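Local coordinates for uncharacterized protein (Xanthomonas campestris pv. campestris, PDB 3HIU) that is of unknown function but belongs to the DUF892 family and has a ferritin-like four-helix fold, at residues B[39-42]-B[43-47]. Numbering follows the deposited sequence.
With EDO (1,2-ethanediol), chain N.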
ATOM      1  N   LYS B  39      -8.109  -4.132  17.185  1.00 29.20           N
ATOM      2  CA  LYS B  39      -8.479  -5.536  17.072  1.00 34.35           C
ATOM      3  C   LYS B  39      -9.946  -5.700  16.691  1.00 38.15           C
ATOM      4  O   LYS B  39     -10.285  -6.460  15.773  1.00 35.63           O
ATOM      5  CB  LYS B  39      -8.182  -6.256  18.395  1.00 36.92           C
ATOM      6  CG  LYS B  39      -8.643  -7.699  18.473  1.00 34.92           C
ATOM      7  CD  LYS B  39      -8.368  -8.263  19.855  1.00 43.42           C
ATOM      8  CE  LYS B  39      -8.179  -9.771  19.811  1.00 47.98           C
ATOM      9  NZ  LYS B  39      -7.694 -10.293  21.118  1.00 47.44           N
ATOM     10  N   ARG B  40     -10.810  -4.988  17.406  1.00 40.11           N
ATOM     11  CA  ARG B  40     -12.238  -4.983  17.127  1.00 41.87           C
ATOM     12  C   ARG B  40     -12.475  -4.660  15.643  1.00 44.65           C
ATOM     13  O   ARG B  40     -13.332  -5.266  14.992  1.00 46.53           O
ATOM     14  CB  ARG B  40     -12.942  -3.942  18.008  1.00 51.80           C
ATOM     15  CG  ARG B  40     -14.453  -4.104  18.120  1.00 63.53           C
ATOM     16  CD  ARG B  40     -15.199  -2.756  18.085  1.00 70.17           C
ATOM     17  NE  ARG B  40     -14.962  -1.914  19.258  1.00 73.68           N
ATOM     18  CZ  ARG B  40     -15.787  -0.951  19.657  1.00 75.98           C
ATOM     19  NH1 ARG B  40     -16.910  -0.721  18.983  1.00 75.73           N
ATOM     20  NH2 ARG B  40     -15.504  -0.227  20.733  1.00 77.91           N
ATOM     21  N   ARG B  41     -11.709  -3.709  15.111  1.00 39.50           N
ATOM     22  CA  ARG B  41     -11.902  -3.265  13.734  1.00 41.03           C
ATOM     23  C   ARG B  41     -11.508  -4.350  12.723  1.00 33.69           C
ATOM     24  O   ARG B  41     -12.267  -4.694  11.820  1.00 34.56           O
ATOM     25  CB  ARG B  41     -11.122  -1.971  13.462  1.00 44.44           C
ATOM     26  CG  ARG B  41     -11.790  -1.080  12.412  1.00 47.28           C
ATOM     27  CD  ARG B  41     -12.890  -1.849  11.682  1.00 50.98           C
ATOM     28  NE  ARG B  41     -13.285  -1.261  10.403  1.00 55.02           N
ATOM     29  CZ  ARG B  41     -13.890  -1.938   9.430  1.00 53.58           C
ATOM     30  NH1 ARG B  41     -14.166  -3.227   9.580  1.00 56.44           N
ATOM     31  NH2 ARG B  41     -14.214  -1.331   8.300  1.00 50.97           N
ATOM     32  N   ILE B  42     -10.312  -4.885  12.880  1.00 32.95           N
ATOM     33  CA  ILE B  42      -9.824  -5.889  11.959  1.00 31.75           C
ATOM     34  C   ILE B  42     -10.772  -7.093  11.891  1.00 36.22           C
ATOM     35  O   ILE B  42     -11.043  -7.617  10.807  1.00 38.34           O
ATOM     36  CB  ILE B  42      -8.414  -6.314  12.346  1.00 29.63           C
ATOM     37  CG1 ILE B  42      -7.499  -5.095  12.336  1.00 28.45           C
ATOM     38  CG2 ILE B  42      -7.902  -7.369  11.394  1.00 32.20           C
ATOM     39  CD1 ILE B  42      -7.249  -4.557  10.947  1.00 32.12           C
ATOM     40  N   GLU B  43     -11.287  -7.515  13.045  1.00 34.75           N
ATOM     41  CA  GLU B  43     -12.237  -8.639  13.114  1.00 34.13           C
ATOM     42  C   GLU B  43     -13.451  -8.401  12.211  1.00 33.60           C
ATOM     43  O   GLU B  43     -13.855  -9.275  11.445  1.00 32.22           O
ATOM     44  CB  GLU B  43     -12.686  -8.895  14.567  1.00 31.42           C
ATOM     45  CG  GLU B  43     -11.727  -9.768  15.384  1.00 37.28           C
ATOM     46  CD  GLU B  43     -11.893  -9.642  16.913  1.00 47.68           C
ATOM     47  OE1 GLU B  43     -12.921  -9.115  17.407  1.00 41.56           O
ATOM     48  OE2 GLU B  43     -10.971 -10.087  17.630  1.00 57.81           O
ATOM     49  N   GLN B  44     -14.012  -7.200  12.306  1.00 37.77           N
ATOM     50  CA  GLN B  44     -15.133  -6.782  11.475  1.00 43.03           C
ATOM     51  C   GLN B  44     -14.780  -6.796   9.995  1.00 39.35           C
ATOM     52  O   GLN B  44     -15.643  -7.049   9.151  1.00 33.76           O
ATOM     53  CB  GLN B  44     -15.576  -5.378  11.876  1.00 53.85           C
ATOM     54  CG  GLN B  44     -16.624  -4.758  10.966  1.00 61.38           C
ATOM     55  CD  GLN B  44     -16.934  -3.325  11.357  1.00 68.95           C
ATOM     56  OE1 GLN B  44     -16.448  -2.832  12.379  1.00 69.06           O
ATOM     57  NE2 GLN B  44     -17.741  -2.648  10.547  1.00 72.80           N
ATOM     58  N   HIS B  45     -13.521  -6.509   9.676  1.00 42.56           N
ATOM     59  CA  HIS B  45     -13.102  -6.491   8.275  1.00 45.32           C
ATOM     60  C   HIS B  45     -12.742  -7.879   7.742  1.00 41.83           C
ATOM     61  O   HIS B  45     -12.782  -8.110   6.530  1.00 37.54           O
ATOM     62  CB  HIS B  45     -11.962  -5.494   8.031  1.00 46.46           C
ATOM     63  CG  HIS B  45     -11.826  -5.073   6.595  1.00 44.74           C
ATOM     64  ND1 HIS B  45     -12.911  -4.884   5.768  1.00 43.00           N
ATOM     65  CD2 HIS B  45     -10.734  -4.784   5.849  1.00 45.70           C
ATOM     66  CE1 HIS B  45     -12.495  -4.509   4.572  1.00 47.39           C
ATOM     67  NE2 HIS B  45     -11.175  -4.442   4.594  1.00 49.13           N
ATOM     68  N   VAL B  46     -12.404  -8.801   8.640  1.00 39.79           N
ATOM     69  CA  VAL B  46     -12.216 -10.192   8.227  1.00 40.34           C
ATOM     70  C   VAL B  46     -13.531 -10.758   7.694  1.00 40.94           C
ATOM     71  O   VAL B  46     -13.535 -11.555   6.757  1.00 41.36           O
ATOM     72  CB  VAL B  46     -11.658 -11.087   9.355  1.00 37.39           C
ATOM     73  CG1 VAL B  46     -11.809 -12.562   8.993  1.00 34.45           C
ATOM     74  CG2 VAL B  46     -10.198 -10.761   9.607  1.00 39.24           C
ATOM     75  N   GLU B  47     -14.645 -10.319   8.276  1.00 38.61           N
ATOM     76  CA  GLU B  47     -15.967 -10.761   7.835  1.00 42.67           C
ATOM     77  C   GLU B  47     -16.424 -10.024   6.570  1.00 33.38           C
ATOM     78  O   GLU B  47     -16.965 -10.631   5.653  1.00 31.49           O
ATOM     79  CB  GLU B  47     -16.986 -10.599   8.963  1.00 52.73           C
ATOM     80  CG  GLU B  47     -16.725 -11.496  10.164  1.00 63.48           C
ATOM     81  CD  GLU B  47     -17.244 -12.907   9.955  1.00 74.85           C
ATOM     82  OE1 GLU B  47     -16.792 -13.833  10.669  1.00 75.67           O
ATOM     83  OE2 GLU B  47     -18.110 -13.086   9.071  1.00 80.75           O
TER
HETATM   84  C1  EDO N 172     -11.276  -9.865  20.633  1.00 48.77           C
HETATM   85  O1  EDO N 172     -12.575  -9.435  20.205  1.00 53.71           O
HETATM   86  C2  EDO N 172     -11.220 -10.006  22.143  1.00 42.20           C
HETATM   87  O2  EDO N 172      -9.930  -9.566  22.553  1.00 45.43           O
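A sharp bend at chi2 of Arg41 (-13°) folds its chain along the helix toward Gln44 and His45. Gln44 holds CG anti to its own N (chi1 173°) and is extended beyond, which lays its amide over one face of the Arg41 guanidinium. The two planes are tilted 34° apart, and Gln44 NE2 sits offset toward the rim of the group. The touching branch of the arginine is NH1, 3.2 Å from Gln44 CG and 3.5 Å from His45 CB. Glu48, one turn beyond Gln44, meets these polar ends. Glu48 OE2 forms a salt bridge with Arg41 NH1 and a hydrogen bond with His45 ND1, and Glu48 OE1 is hydrogen-bonded to Gln44 NE2. The whole stretch lies on helix 36-62 of a ferritin-like helical bundle. His45 NE2 reaches Glu137 on helix 124-159. The nearest His45 side-chain atom is about 3 Å from a bound sodium ion, whose site includes Thr49 and Gln52. Ile42 and Val46 lie one turn apart, with their CG2 methyls 4.5 Å from each other. Both side chains touch Met25 of helix 2-28. Lys39 and Glu43 are also one turn apart, but their charged ends do not meet directly: Lys39 NZ is 4.8 Å from Glu43 OE2. A 1,2-ethanediol molecule, probably from the crystallisation liquor, spans them. Lys39 NZ donates to O2 of the diol (2.8 Å), and O1 of the diol donates to Glu43 OE1 (2.8 Å). Under the side chains run the backbone bonds of the helix. Glu43 N reaches Lys39 O at 3.1 Å in a nearly straight bond. Ile42 O takes a bond from Val46 N and a weak second one from His45 N.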